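Local coordinates for PAC2 family protein (Mycobacterium tuberculosis, PDB 2WAM), which is of unknown function but belongs to the PAC2 family and represents a duplicated gene family in Actinobacteria, at residues A[54-59]-A[94-99]; A[83-88]-A[252-257]; A[99-104]-A[157-162]; A[193-198]-A[204-209]; A[242-247]-A[297-302]. All coordinates share one frame; numbering follows the deposited sequence.

Overall arrangement
The five contacts run across an alpha/beta subunit built round a mixed beta sheet. Contacts 1 and 3 follow one another on strand 94-101, share Ala99 and have centres about 17 Å apart; contact 4 sits on strand 193-197, one of the two outermost strands of the same sheet within this chain, its centre about 31 Å from that of contact 1. Contact 2 joins two helices near the middle of the chain and touches contact 4 directly, where Leu257 CD2 lies 3.9 Å from Met193 CE. Contact 5 lies across the chain's centre from contacts 1 and 3, about 41 Å and 37 Å between centres. Contacts 3 and 4 both reach the fourth subunit. No ligand or active site is identified.

Contact 1. Residues A[54-59]-A[94-99]; sequences PAPQLS and DTELVA
Ala55 and Val98 bring the two backbones to 5.8 Å between their CA atoms, and the gap widens to 7.9 Å between the CA atoms of Pro56 and Glu96, so the loop 54-59 drifts away from strand 94-101 without pairing with it. The side chains of Pro56 and Glu96 come from opposite directions. The glutamate chain is extended beyond CG (chi2 -174°), which carries its carboxylate out to the proline ring: Pro56 CG lies 3.3 Å from Glu96 OE2 and 3.6 Å from Glu96 OE1, and so meets both oxygens. The second half of the contact is apolar. Val98 reaches Pro56 CD with CG2 at 4.3 Å, while its other methyl, CG1, stands 4.5 Å from Ala55 CB. Val98 itself sits in a classic beta bulge, since it and Ala99 both face Leu133 on strand 131-137. Beyond the pair, Leu170 touches both Val98 and Leu58, and Pro54 packs on Ala55 of the second subunit. With no directional bond between the segments, the chemistry implies van der Waals contact graded from a buried valine to an exposed carboxylate that rests on a proline ring.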
# COMPACT_ATOMS: atom_id res chain seq x y z
N PRO A 54 -12.60 0.08 -21.18
CA PRO A 54 -11.44 -0.08 -22.07
C PRO A 54 -11.13 1.14 -22.93
O PRO A 54 -11.98 1.98 -23.21
CB PRO A 54 -11.89 -1.21 -23.00
CG PRO A 54 -13.38 -1.03 -23.11
CD PRO A 54 -13.84 -0.44 -21.80
N ALA A 55 -9.88 1.22 -23.36
CA ALA A 55 -9.46 2.24 -24.30
C ALA A 55 -10.05 1.94 -25.67
O ALA A 55 -10.30 0.78 -26.00
CB ALA A 55 -7.93 2.29 -24.37
N PRO A 56 -10.26 2.99 -26.47
CA PRO A 56 -10.74 2.86 -27.85
C PRO A 56 -9.72 2.11 -28.70
O PRO A 56 -8.61 1.85 -28.24
CB PRO A 56 -10.83 4.32 -28.34
CG PRO A 56 -10.71 5.18 -27.11
CD PRO A 56 -9.89 4.38 -26.15
N GLN A 57 -10.10 1.79 -29.93
CA GLN A 57 -9.14 1.27 -30.90
C GLN A 57 -8.18 2.41 -31.24
O GLN A 57 -8.62 3.53 -31.52
CB GLN A 57 -9.88 0.80 -32.16
CG GLN A 57 -8.96 0.29 -33.27
CD GLN A 57 -8.13 -0.89 -32.81
OE1 GLN A 57 -6.97 -1.04 -33.20
NE2 GLN A 57 -8.72 -1.74 -31.98
N LEU A 58 -6.88 2.14 -31.20
CA LEU A 58 -5.90 3.19 -31.47
C LEU A 58 -5.05 2.95 -32.72
O LEU A 58 -4.14 3.72 -33.03
CB LEU A 58 -5.00 3.41 -30.27
CG LEU A 58 -5.75 3.97 -29.07
CD1 LEU A 58 -4.88 3.97 -27.82
CD2 LEU A 58 -6.25 5.36 -29.40
N SER A 59 -5.37 1.88 -33.44
CA SER A 59 -4.60 1.52 -34.62
C SER A 59 -5.22 2.14 -35.86
O SER A 59 -6.44 2.28 -35.96
CB SER A 59 -4.53 0.01 -34.75
OG SER A 59 -3.33 -0.37 -35.39
N ASP A 94 -13.11 14.67 -31.82
CA ASP A 94 -13.71 13.68 -30.91
C ASP A 94 -12.68 13.25 -29.86
O ASP A 94 -11.61 12.77 -30.21
CB ASP A 94 -14.22 12.46 -31.68
CG ASP A 94 -15.58 12.70 -32.34
OD1 ASP A 94 -16.16 13.80 -32.14
OD2 ASP A 94 -16.07 11.80 -33.07
N THR A 95 -13.03 13.40 -28.59
CA THR A 95 -12.07 13.16 -27.51
C THR A 95 -12.58 12.15 -26.49
O THR A 95 -13.68 12.30 -25.97
CB THR A 95 -11.77 14.45 -26.75
OG1 THR A 95 -11.10 15.38 -27.61
CG2 THR A 95 -10.90 14.17 -25.55
N GLU A 96 -11.77 11.14 -26.19
CA GLU A 96 -12.08 10.18 -25.14
C GLU A 96 -10.98 10.16 -24.09
O GLU A 96 -9.80 10.18 -24.42
CB GLU A 96 -12.23 8.78 -25.71
CG GLU A 96 -13.64 8.37 -26.07
CD GLU A 96 -13.71 6.91 -26.50
OE1 GLU A 96 -13.95 6.65 -27.70
OE2 GLU A 96 -13.50 6.02 -25.64
N LEU A 97 -11.36 10.11 -22.82
CA LEU A 97 -10.38 9.95 -21.75
C LEU A 97 -9.81 8.53 -21.73
O LEU A 97 -10.54 7.53 -21.82
CB LEU A 97 -11.01 10.29 -20.41
CG LEU A 97 -10.07 10.30 -19.21
CD1 LEU A 97 -9.13 11.49 -19.28
CD2 LEU A 97 -10.91 10.36 -17.96
N VAL A 98 -8.49 8.43 -21.64
CA VAL A 98 -7.85 7.13 -21.54
C VAL A 98 -7.34 6.93 -20.12
O VAL A 98 -7.52 5.86 -19.55
CB VAL A 98 -6.71 6.96 -22.57
CG1 VAL A 98 -5.89 5.68 -22.27
CG2 VAL A 98 -7.29 6.97 -23.98
N ALA A 99 -6.71 7.96 -19.56
CA ALA A 99 -6.20 7.89 -18.19
C ALA A 99 -6.19 9.26 -17.49
O ALA A 99 -5.74 10.26 -18.05
CB ALA A 99 -4.80 7.27 -18.18

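Contact 2. Residues A[83-88]-A[252-257]; sequences RLAAAH and AAAQAL
Ala254 packs against Leu84 and Ala85 in a close, buried helix-helix contact, about 7 Å from the centre of the chain. Helices 81-92 and 251-265 are neighbouring helices of an alpha/beta fold, and the second of them lies on the sheet: Ala253 and Leu257 touch Val239 of strand 234-242. The evidence for closeness is in the backbones, whose CA atoms come to 4.9 Å at Ala85 and Ala254. Such a separation is possible because Ala85 and Ala254, with nothing beyond CB, face each other there. Only about 122 Å² is buried between the segments, summed over both, so the meeting is local and not a long interface.

A single methyl group carries it. Ala254 CB points at the other helix and settles against helix 81-92 at Leu84 and Ala85, 3.8 Å from Leu84 CB and equally 3.8 Å from the backbone N of Ala85. Leu84 takes part through CB, and its side chain also touches Asp249 in the loop before helix 251-265. Outside the two segments, that aspartate is also the salt-bridge partner of Arg83, its OD2 meeting Arg83 NH2. Further along, His88 gives helix 81-92 another link, its NE2 hydrogen-bonded to the backbone oxygen of Pro270, while Ala85 and His88 both touch Leu258, one residue beyond segment 252-257. At the heart of the contact the two alanine methyls, Ala85 CB and Ala254 CB, stand 4.0 Å apart.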
# COMPACT_ATOMS: atom_id res chain seq x y z
N ARG A 83 -1.22 25.68 -23.62
CA ARG A 83 -2.58 25.54 -23.15
C ARG A 83 -3.54 25.64 -24.35
O ARG A 83 -4.42 24.80 -24.52
CB ARG A 83 -2.91 26.61 -22.10
CG ARG A 83 -4.35 26.57 -21.61
CD ARG A 83 -4.64 27.58 -20.53
NE ARG A 83 -4.16 28.93 -20.84
CZ ARG A 83 -4.84 29.87 -21.50
NH1 ARG A 83 -6.06 29.62 -21.98
NH2 ARG A 83 -4.31 31.07 -21.70
N LEU A 84 -3.34 26.66 -25.17
CA LEU A 84 -4.22 26.92 -26.30
C LEU A 84 -4.28 25.77 -27.29
O LEU A 84 -5.35 25.42 -27.79
CB LEU A 84 -3.80 28.21 -27.00
CG LEU A 84 -4.00 29.47 -26.16
CD1 LEU A 84 -3.42 30.69 -26.86
CD2 LEU A 84 -5.48 29.66 -25.83
N ALA A 85 -3.12 25.18 -27.60
CA ALA A 85 -3.06 24.11 -28.57
C ALA A 85 -3.76 22.86 -28.06
O ALA A 85 -4.50 22.21 -28.79
CB ALA A 85 -1.62 23.81 -28.98
N ALA A 86 -3.55 22.53 -26.79
CA ALA A 86 -4.20 21.38 -26.20
C ALA A 86 -5.71 21.59 -26.14
O ALA A 86 -6.50 20.67 -26.40
CB ALA A 86 -3.64 21.11 -24.83
N ALA A 87 -6.12 22.81 -25.81
CA ALA A 87 -7.54 23.12 -25.65
C ALA A 87 -8.24 23.01 -26.99
O ALA A 87 -9.39 22.59 -27.08
CB ALA A 87 -7.74 24.52 -25.05
N HIS A 88 -7.53 23.41 -28.05
CA HIS A 88 -8.13 23.40 -29.37
C HIS A 88 -8.36 22.00 -29.89
O HIS A 88 -9.44 21.69 -30.37
CB HIS A 88 -7.33 24.21 -30.39
CG HIS A 88 -7.96 24.20 -31.74
ND1 HIS A 88 -9.14 24.86 -32.01
CD2 HIS A 88 -7.62 23.56 -32.88
CE1 HIS A 88 -9.48 24.65 -33.26
NE2 HIS A 88 -8.57 23.86 -33.82
N ALA A 252 -1.64 32.34 -32.61
CA ALA A 252 -0.76 32.12 -33.75
C ALA A 252 0.30 31.09 -33.42
O ALA A 252 0.60 30.20 -34.22
CB ALA A 252 -0.11 33.42 -34.19
N ALA A 253 0.88 31.20 -32.23
CA ALA A 253 1.95 30.31 -31.82
C ALA A 253 1.43 28.88 -31.58
O ALA A 253 2.13 27.91 -31.87
CB ALA A 253 2.66 30.85 -30.60
N ALA A 254 0.19 28.76 -31.09
CA ALA A 254 -0.47 27.46 -30.95
C ALA A 254 -0.76 26.87 -32.33
O ALA A 254 -0.53 25.69 -32.58
CB ALA A 254 -1.75 27.59 -30.14
N GLN A 255 -1.27 27.69 -33.24
CA GLN A 255 -1.50 27.23 -34.60
C GLN A 255 -0.21 26.71 -35.26
O GLN A 255 -0.20 25.65 -35.87
CB GLN A 255 -2.15 28.33 -35.43
CG GLN A 255 -2.36 27.94 -36.86
CD GLN A 255 -2.81 29.10 -37.71
OE1 GLN A 255 -3.22 30.14 -37.20
NE2 GLN A 255 -2.75 28.93 -39.02
N ALA A 256 0.88 27.46 -35.12
CA ALA A 256 2.15 27.02 -35.68
C ALA A 256 2.54 25.65 -35.12
O ALA A 256 2.90 24.74 -35.88
CB ALA A 256 3.24 28.04 -35.41
N LEU A 257 2.46 25.49 -33.80
CA LEU A 257 2.75 24.20 -33.19
C LEU A 257 1.89 23.09 -33.81
O LEU A 257 2.41 22.08 -34.28
CB LEU A 257 2.54 24.24 -31.69
CG LEU A 257 3.63 24.93 -30.86
CD1 LEU A 257 3.23 25.10 -29.39
CD2 LEU A 257 4.90 24.15 -30.98

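Contact 3. Residues A[99-104]-A[157-162]; sequences ASFAID and ERFITA
Phe101 and Phe159 form a T-shaped (edge-to-face) pair, the edge of Phe159 directed at the face of Phe101. Their planes stand at 77° and their centroids are 5.3 Å apart. The pair joins strand 94-101, at its last residue, to helix 156-169, which packs on this part of the mixed sheet of an alpha/beta fold.

The meeting is off-centre. Phe159 CE2 lies over the Phe101 face but displaced toward the rim, and the Phe101 atom nearest to it is CD2, at 3.8 Å. The neighbouring Phe159 CD2 follows at 3.9 Å from the same Phe101 CD2, so one side of the Phe159 hexagon is presented to the face. The two side chains cross at about a right angle. Phe101 points from the strand toward the helix, whereas Phe159 leaves the helix to the side; with CG anti to its backbone N (chi1 170°), the end of the ring swings back to the strand.

Met48 touches Phe101, Phe159 and Ala162 alike, and Leu131 on the adjoining strand touches both rings, which leaves the aromatic pair within a buried apolar cluster. The ends of the two segments face other copies of the protein: Asp104 accepts hydrogen bonds from the backbone N atoms of Glu157 and Arg158 of the third subunit, and Arg158 makes a salt bridge with Glu105 of the fourth subunit. One helical turn on from Phe159, Ala162 closes the contact, its CB near the plane of the Phe101 ring and 4.4 Å from Phe101 CE2.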
# COMPACT_ATOMS: atom_id res chain seq x y z
N ALA A 99 -6.71 7.96 -19.56
CA ALA A 99 -6.20 7.89 -18.19
C ALA A 99 -6.19 9.26 -17.49
O ALA A 99 -5.74 10.26 -18.05
CB ALA A 99 -4.80 7.27 -18.18
N SER A 100 -6.72 9.30 -16.27
CA SER A 100 -6.61 10.49 -15.43
C SER A 100 -5.43 10.31 -14.51
O SER A 100 -5.40 9.36 -13.73
CB SER A 100 -7.84 10.70 -14.54
OG SER A 100 -9.03 10.43 -15.25
N PHE A 101 -4.47 11.22 -14.58
CA PHE A 101 -3.37 11.16 -13.64
C PHE A 101 -3.76 11.78 -12.30
O PHE A 101 -4.67 12.61 -12.23
CB PHE A 101 -2.10 11.75 -14.24
CG PHE A 101 -1.52 10.91 -15.34
CD1 PHE A 101 -1.99 11.02 -16.64
CD2 PHE A 101 -0.52 9.99 -15.07
CE1 PHE A 101 -1.47 10.23 -17.65
CE2 PHE A 101 0.01 9.21 -16.08
CZ PHE A 101 -0.46 9.32 -17.37
N ALA A 102 -3.09 11.34 -11.25
CA ALA A 102 -3.35 11.80 -9.90
C ALA A 102 -2.72 13.17 -9.68
O ALA A 102 -1.73 13.32 -8.95
CB ALA A 102 -2.82 10.77 -8.89
N ILE A 103 -3.27 14.19 -10.34
CA ILE A 103 -2.73 15.53 -10.23
C ILE A 103 -2.71 15.97 -8.75
O ILE A 103 -1.76 16.62 -8.31
CB ILE A 103 -3.50 16.53 -11.15
CG1 ILE A 103 -2.83 17.91 -11.18
CG2 ILE A 103 -4.94 16.64 -10.73
CD1 ILE A 103 -1.32 17.89 -11.41
N ASP A 104 -3.73 15.58 -7.98
CA ASP A 104 -3.75 15.88 -6.55
C ASP A 104 -2.53 15.35 -5.78
O ASP A 104 -2.14 15.92 -4.75
CB ASP A 104 -5.04 15.40 -5.90
CG ASP A 104 -5.23 15.97 -4.48
OD1 ASP A 104 -5.24 17.21 -4.33
OD2 ASP A 104 -5.39 15.18 -3.52
N GLU A 157 10.00 10.91 -12.27
CA GLU A 157 10.44 9.62 -12.78
C GLU A 157 9.28 8.65 -12.79
O GLU A 157 8.99 8.02 -13.81
CB GLU A 157 11.63 9.07 -12.00
CG GLU A 157 12.91 9.92 -12.13
CD GLU A 157 13.48 9.99 -13.56
OE1 GLU A 157 14.35 10.85 -13.80
OE2 GLU A 157 13.08 9.20 -14.43
N ARG A 158 8.60 8.55 -11.66
CA ARG A 158 7.45 7.67 -11.57
C ARG A 158 6.41 8.03 -12.64
O ARG A 158 5.87 7.16 -13.33
CB ARG A 158 6.87 7.72 -10.17
CG ARG A 158 5.88 6.62 -9.87
CD ARG A 158 5.72 6.48 -8.38
NE ARG A 158 4.33 6.21 -8.04
CZ ARG A 158 3.81 6.43 -6.84
NH1 ARG A 158 4.56 6.92 -5.87
NH2 ARG A 158 2.53 6.16 -6.62
N PHE A 159 6.14 9.32 -12.78
CA PHE A 159 5.22 9.84 -13.77
C PHE A 159 5.62 9.47 -15.20
O PHE A 159 4.82 8.91 -15.95
CB PHE A 159 5.09 11.36 -13.63
CG PHE A 159 4.35 12.02 -14.76
CD1 PHE A 159 5.00 12.92 -15.60
CD2 PHE A 159 3.02 11.72 -14.99
CE1 PHE A 159 4.33 13.52 -16.64
CE2 PHE A 159 2.34 12.31 -16.04
CZ PHE A 159 2.99 13.22 -16.86
N ILE A 160 6.86 9.80 -15.57
CA ILE A 160 7.38 9.48 -16.89
C ILE A 160 7.32 7.98 -17.22
O ILE A 160 6.90 7.58 -18.31
CB ILE A 160 8.81 10.00 -17.05
CG1 ILE A 160 8.81 11.53 -17.15
CG2 ILE A 160 9.45 9.40 -18.29
CD1 ILE A 160 10.13 12.16 -16.75
N THR A 161 7.72 7.14 -16.26
CA THR A 161 7.63 5.71 -16.46
C THR A 161 6.20 5.27 -16.78
O THR A 161 5.98 4.50 -17.72
CB THR A 161 8.15 4.95 -15.24
OG1 THR A 161 9.56 5.15 -15.12
CG2 THR A 161 7.87 3.46 -15.38
N ALA A 162 5.24 5.75 -15.99
CA ALA A 162 3.84 5.46 -16.24
C ALA A 162 3.40 5.85 -17.67
O ALA A 162 2.70 5.10 -18.32
CB ALA A 162 2.94 6.11 -15.19

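Contact 4. Residues A[193-198]-A[204-209]; sequences MTAHSN and SDFQPS
Ala195 CB sits over one face of the Phe206 ring, a CH-pi contact with the methyl 3.8 Å from the ring centroid and 15° off the ring normal. The methyl is displaced toward the rim, and the nearest ring atom, Phe206 CG, is 3.7 Å away. Two residues earlier on the same strand, Met193 comes from the same side of the ring plane but beyond the rim: its backbone O is 3.9 Å from Phe206 CD2 in an oblique approach, and its CB is 4.3 Å from Phe206 CE2. On the phenylalanine, CB already points at the strand, and CG beside the backbone N (chi1 -59°) lays the ring over Ala195. Strand 193-197 is one of the two outermost strands of the mixed sheet within this chain, paired antiparallel with 234-242 through backbone bonds of Thr194 to Thr238 and of His196 to Gly236. Phe206 lies in the loop that follows, where its ring packs back on this strand. Gln260 of helix 251-265 touches both Met193 and Phe206, and the far end of Met193 leads away from the ring to Ala256 and Leu257 of that helix. Beyond Ala195, Ser197 makes backbone hydrogen bonds to the fourth subunit, and Pro208 packs on Thr120 of that subunit.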
# COMPACT_ATOMS: atom_id res chain seq x y z
N MET A 193 10.87 28.38 -35.02
CA MET A 193 10.68 27.23 -34.17
C MET A 193 11.97 26.43 -34.08
O MET A 193 12.67 26.27 -35.08
CB MET A 193 9.59 26.38 -34.81
CG MET A 193 9.07 25.26 -33.99
SD MET A 193 7.57 24.69 -34.79
CE MET A 193 6.40 25.87 -34.12
N THR A 194 12.30 25.93 -32.89
CA THR A 194 13.46 25.05 -32.78
C THR A 194 13.06 23.57 -32.57
O THR A 194 12.47 23.19 -31.56
CB THR A 194 14.52 25.52 -31.74
OG1 THR A 194 14.15 25.15 -30.42
CG2 THR A 194 14.71 27.01 -31.81
N ALA A 195 13.40 22.76 -33.57
CA ALA A 195 13.04 21.36 -33.61
C ALA A 195 14.10 20.50 -32.94
O ALA A 195 15.29 20.80 -33.01
CB ALA A 195 12.87 20.92 -35.05
N HIS A 196 13.66 19.43 -32.28
CA HIS A 196 14.58 18.41 -31.78
C HIS A 196 14.01 17.01 -32.03
O HIS A 196 12.79 16.81 -32.06
CB HIS A 196 14.96 18.63 -30.31
CG HIS A 196 13.86 19.21 -29.47
ND1 HIS A 196 13.22 18.48 -28.48
CD2 HIS A 196 13.30 20.44 -29.46
CE1 HIS A 196 12.31 19.25 -27.91
NE2 HIS A 196 12.34 20.44 -28.48
N SER A 197 14.90 16.05 -32.21
CA SER A 197 14.46 14.68 -32.47
C SER A 197 15.63 13.74 -32.32
O SER A 197 16.78 14.17 -32.37
CB SER A 197 13.89 14.57 -33.88
OG SER A 197 13.59 13.22 -34.19
N ASN A 198 15.34 12.46 -32.11
CA ASN A 198 16.40 11.47 -32.13
C ASN A 198 16.45 10.80 -33.49
O ASN A 198 17.09 9.77 -33.67
CB ASN A 198 16.28 10.45 -30.98
CG ASN A 198 15.10 9.53 -31.14
OD1 ASN A 198 14.11 9.86 -31.78
ND2 ASN A 198 15.18 8.36 -30.52
N SER A 204 14.45 17.55 -41.01
CA SER A 204 15.36 17.94 -42.08
C SER A 204 14.99 19.32 -42.62
O SER A 204 15.80 19.98 -43.28
CB SER A 204 15.32 16.91 -43.21
OG SER A 204 13.99 16.50 -43.49
N ASP A 205 13.77 19.74 -42.33
CA ASP A 205 13.26 21.04 -42.75
C ASP A 205 13.88 22.17 -41.96
O ASP A 205 13.77 23.34 -42.33
CB ASP A 205 11.73 21.09 -42.59
CG ASP A 205 10.99 20.42 -43.73
OD1 ASP A 205 9.78 20.17 -43.58
OD2 ASP A 205 11.62 20.15 -44.77
N PHE A 206 14.54 21.83 -40.86
CA PHE A 206 15.02 22.86 -39.95
C PHE A 206 16.54 23.01 -39.99
O PHE A 206 17.26 22.10 -40.40
CB PHE A 206 14.55 22.60 -38.52
CG PHE A 206 13.05 22.56 -38.37
CD1 PHE A 206 12.33 21.41 -38.70
CD2 PHE A 206 12.36 23.66 -37.91
CE1 PHE A 206 10.96 21.37 -38.57
CE2 PHE A 206 10.98 23.63 -37.77
CZ PHE A 206 10.28 22.48 -38.10
N GLN A 207 17.01 24.18 -39.57
CA GLN A 207 18.43 24.47 -39.53
C GLN A 207 18.86 24.70 -38.09
O GLN A 207 18.61 25.76 -37.52
CB GLN A 207 18.75 25.69 -40.40
CG GLN A 207 18.48 25.47 -41.88
CD GLN A 207 19.38 24.41 -42.51
OE1 GLN A 207 20.61 24.47 -42.39
NE2 GLN A 207 18.77 23.44 -43.19
N PRO A 208 19.48 23.68 -37.49
CA PRO A 208 19.97 23.77 -36.12
C PRO A 208 20.69 25.08 -35.89
O PRO A 208 21.71 25.35 -36.51
CB PRO A 208 20.95 22.60 -36.03
CG PRO A 208 20.36 21.59 -36.93
CD PRO A 208 19.76 22.36 -38.08
N SER A 209 20.13 25.88 -34.99
CA SER A 209 20.72 27.15 -34.59
C SER A 209 21.37 27.01 -33.21
O SER A 209 21.54 28.00 -32.49
CB SER A 209 19.62 28.23 -34.58
OG SER A 209 20.09 29.47 -34.09

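Contact 5. Residues A[242-247]-A[297-302]; sequences PHYLTQ and QVVAAL
Tyr244 touches Val299 and Leu302, tying a short 3-10 segment at the end of strand 234-242 to the long helix 293-315, late in the chain. Taken in order, Pro242 comes first and meets the tyrosine, not the helix: its CB lies over one face of the Tyr244 ring, and its O accepts the backbone N of Leu245 at 2.8 Å, the bond of the 3-10 turn. His243 turns the end of its side chain toward the helix but only approaches it. Its backbone O receives Thr246 OG1 at 2.7 Å.

Tyr244 does the work. Its CG stands between the backbone N and the carbonyl carbon (chi1 56°), which sends the ring toward the helix. The tyrosine side chain crosses that of Val299 at about a right angle, and it and the Leu302 side chain pass each other in opposite directions. Val299 CG2 approaches obliquely, 3.6 Å from Tyr244 OH and 3.8 Å from Tyr244 CZ, whereas Leu302 comes at the ring edge. The hydroxyl, although next to this methyl, has its polar partner outside the two segments in a hydrogen bond with His187 ND1.

After the tyrosine the chain turns from the helix. Leu245 is buried against Ile285 of helix 272-289 and against His187, the partner of the hydroxyl, and Thr246 bonds through its backbone to Gly79. On the helix side Val299 also packs on Val289, and Leu302 on Ala184. The edge contact is made by one branch of the leucine, Leu302 CD1, 3.6 Å from Tyr244 CE2 and close to the ring plane.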
# COMPACT_ATOMS: atom_id res chain seq x y z
N PRO A 242 7.31 36.33 -29.43
CA PRO A 242 7.85 37.66 -29.13
C PRO A 242 7.83 37.90 -27.62
O PRO A 242 6.78 37.70 -27.01
CB PRO A 242 6.87 38.59 -29.84
CG PRO A 242 6.37 37.80 -30.98
CD PRO A 242 6.30 36.37 -30.50
N HIS A 243 8.95 38.31 -27.02
CA HIS A 243 9.00 38.43 -25.56
C HIS A 243 7.97 39.41 -25.01
O HIS A 243 7.54 39.28 -23.87
CB HIS A 243 10.41 38.74 -25.04
CG HIS A 243 10.97 40.02 -25.54
ND1 HIS A 243 12.03 40.08 -26.41
CD2 HIS A 243 10.61 41.31 -25.29
CE1 HIS A 243 12.31 41.34 -26.68
NE2 HIS A 243 11.46 42.11 -26.02
N TYR A 244 7.53 40.37 -25.82
CA TYR A 244 6.49 41.29 -25.36
C TYR A 244 5.09 40.66 -25.32
O TYR A 244 4.13 41.29 -24.87
CB TYR A 244 6.51 42.61 -26.13
CG TYR A 244 6.39 42.51 -27.64
CD1 TYR A 244 5.14 42.59 -28.27
CD2 TYR A 244 7.53 42.36 -28.44
CE1 TYR A 244 5.03 42.52 -29.65
CE2 TYR A 244 7.42 42.29 -29.83
CZ TYR A 244 6.16 42.37 -30.42
OH TYR A 244 6.05 42.29 -31.79
N LEU A 245 4.98 39.42 -25.79
CA LEU A 245 3.69 38.72 -25.83
C LEU A 245 3.65 37.52 -24.90
O LEU A 245 2.68 36.77 -24.91
CB LEU A 245 3.38 38.26 -27.25
CG LEU A 245 3.11 39.37 -28.26
CD1 LEU A 245 2.98 38.81 -29.68
CD2 LEU A 245 1.87 40.17 -27.83
N THR A 246 4.69 37.36 -24.08
CA THR A 246 4.87 36.18 -23.25
C THR A 246 3.68 35.87 -22.34
O THR A 246 3.30 34.71 -22.18
CB THR A 246 6.14 36.30 -22.40
OG1 THR A 246 7.24 36.63 -23.25
CG2 THR A 246 6.45 34.99 -21.71
N GLN A 247 3.11 36.90 -21.73
CA GLN A 247 2.06 36.70 -20.74
C GLN A 247 0.66 37.00 -21.26
O GLN A 247 -0.21 37.40 -20.50
CB GLN A 247 2.36 37.51 -19.47
CG GLN A 247 3.67 37.13 -18.80
CD GLN A 247 3.74 37.60 -17.35
OE1 GLN A 247 3.04 38.53 -16.95
NE2 GLN A 247 4.58 36.94 -16.56
N GLN A 297 8.63 51.40 -31.93
CA GLN A 297 10.07 51.42 -32.21
C GLN A 297 10.73 50.11 -31.79
O GLN A 297 11.51 49.54 -32.56
CB GLN A 297 10.75 52.61 -31.52
CG GLN A 297 10.34 53.95 -32.09
CD GLN A 297 10.14 53.90 -33.60
OE1 GLN A 297 11.01 53.44 -34.34
NE2 GLN A 297 8.98 54.37 -34.06
N VAL A 298 10.43 49.66 -30.58
CA VAL A 298 10.90 48.36 -30.12
C VAL A 298 10.70 47.33 -31.21
O VAL A 298 11.63 46.61 -31.59
CB VAL A 298 10.12 47.91 -28.87
CG1 VAL A 298 10.52 46.50 -28.45
CG2 VAL A 298 10.31 48.90 -27.74
N VAL A 299 9.47 47.27 -31.72
CA VAL A 299 9.07 46.28 -32.72
C VAL A 299 9.87 46.47 -34.01
O VAL A 299 10.49 45.53 -34.51
CB VAL A 299 7.55 46.36 -33.01
CG1 VAL A 299 7.19 45.58 -34.27
CG2 VAL A 299 6.74 45.87 -31.82
N ALA A 300 9.86 47.70 -34.53
CA ALA A 300 10.61 48.03 -35.74
C ALA A 300 12.08 47.62 -35.61
O ALA A 300 12.66 47.05 -36.53
CB ALA A 300 10.49 49.51 -36.04
N ALA A 301 12.67 47.91 -34.46
CA ALA A 301 14.03 47.46 -34.17
C ALA A 301 14.16 45.95 -34.31
O ALA A 301 15.12 45.45 -34.91
CB ALA A 301 14.46 47.91 -32.79
N LEU A 302 13.21 45.21 -33.74
CA LEU A 302 13.20 43.75 -33.83
C LEU A 302 13.10 43.28 -35.28
O LEU A 302 13.82 42.38 -35.71
CB LEU A 302 12.05 43.16 -33.02
CG LEU A 302 12.17 43.10 -31.50
CD1 LEU A 302 10.80 42.83 -30.88
CD2 LEU A 302 13.17 42.03 -31.08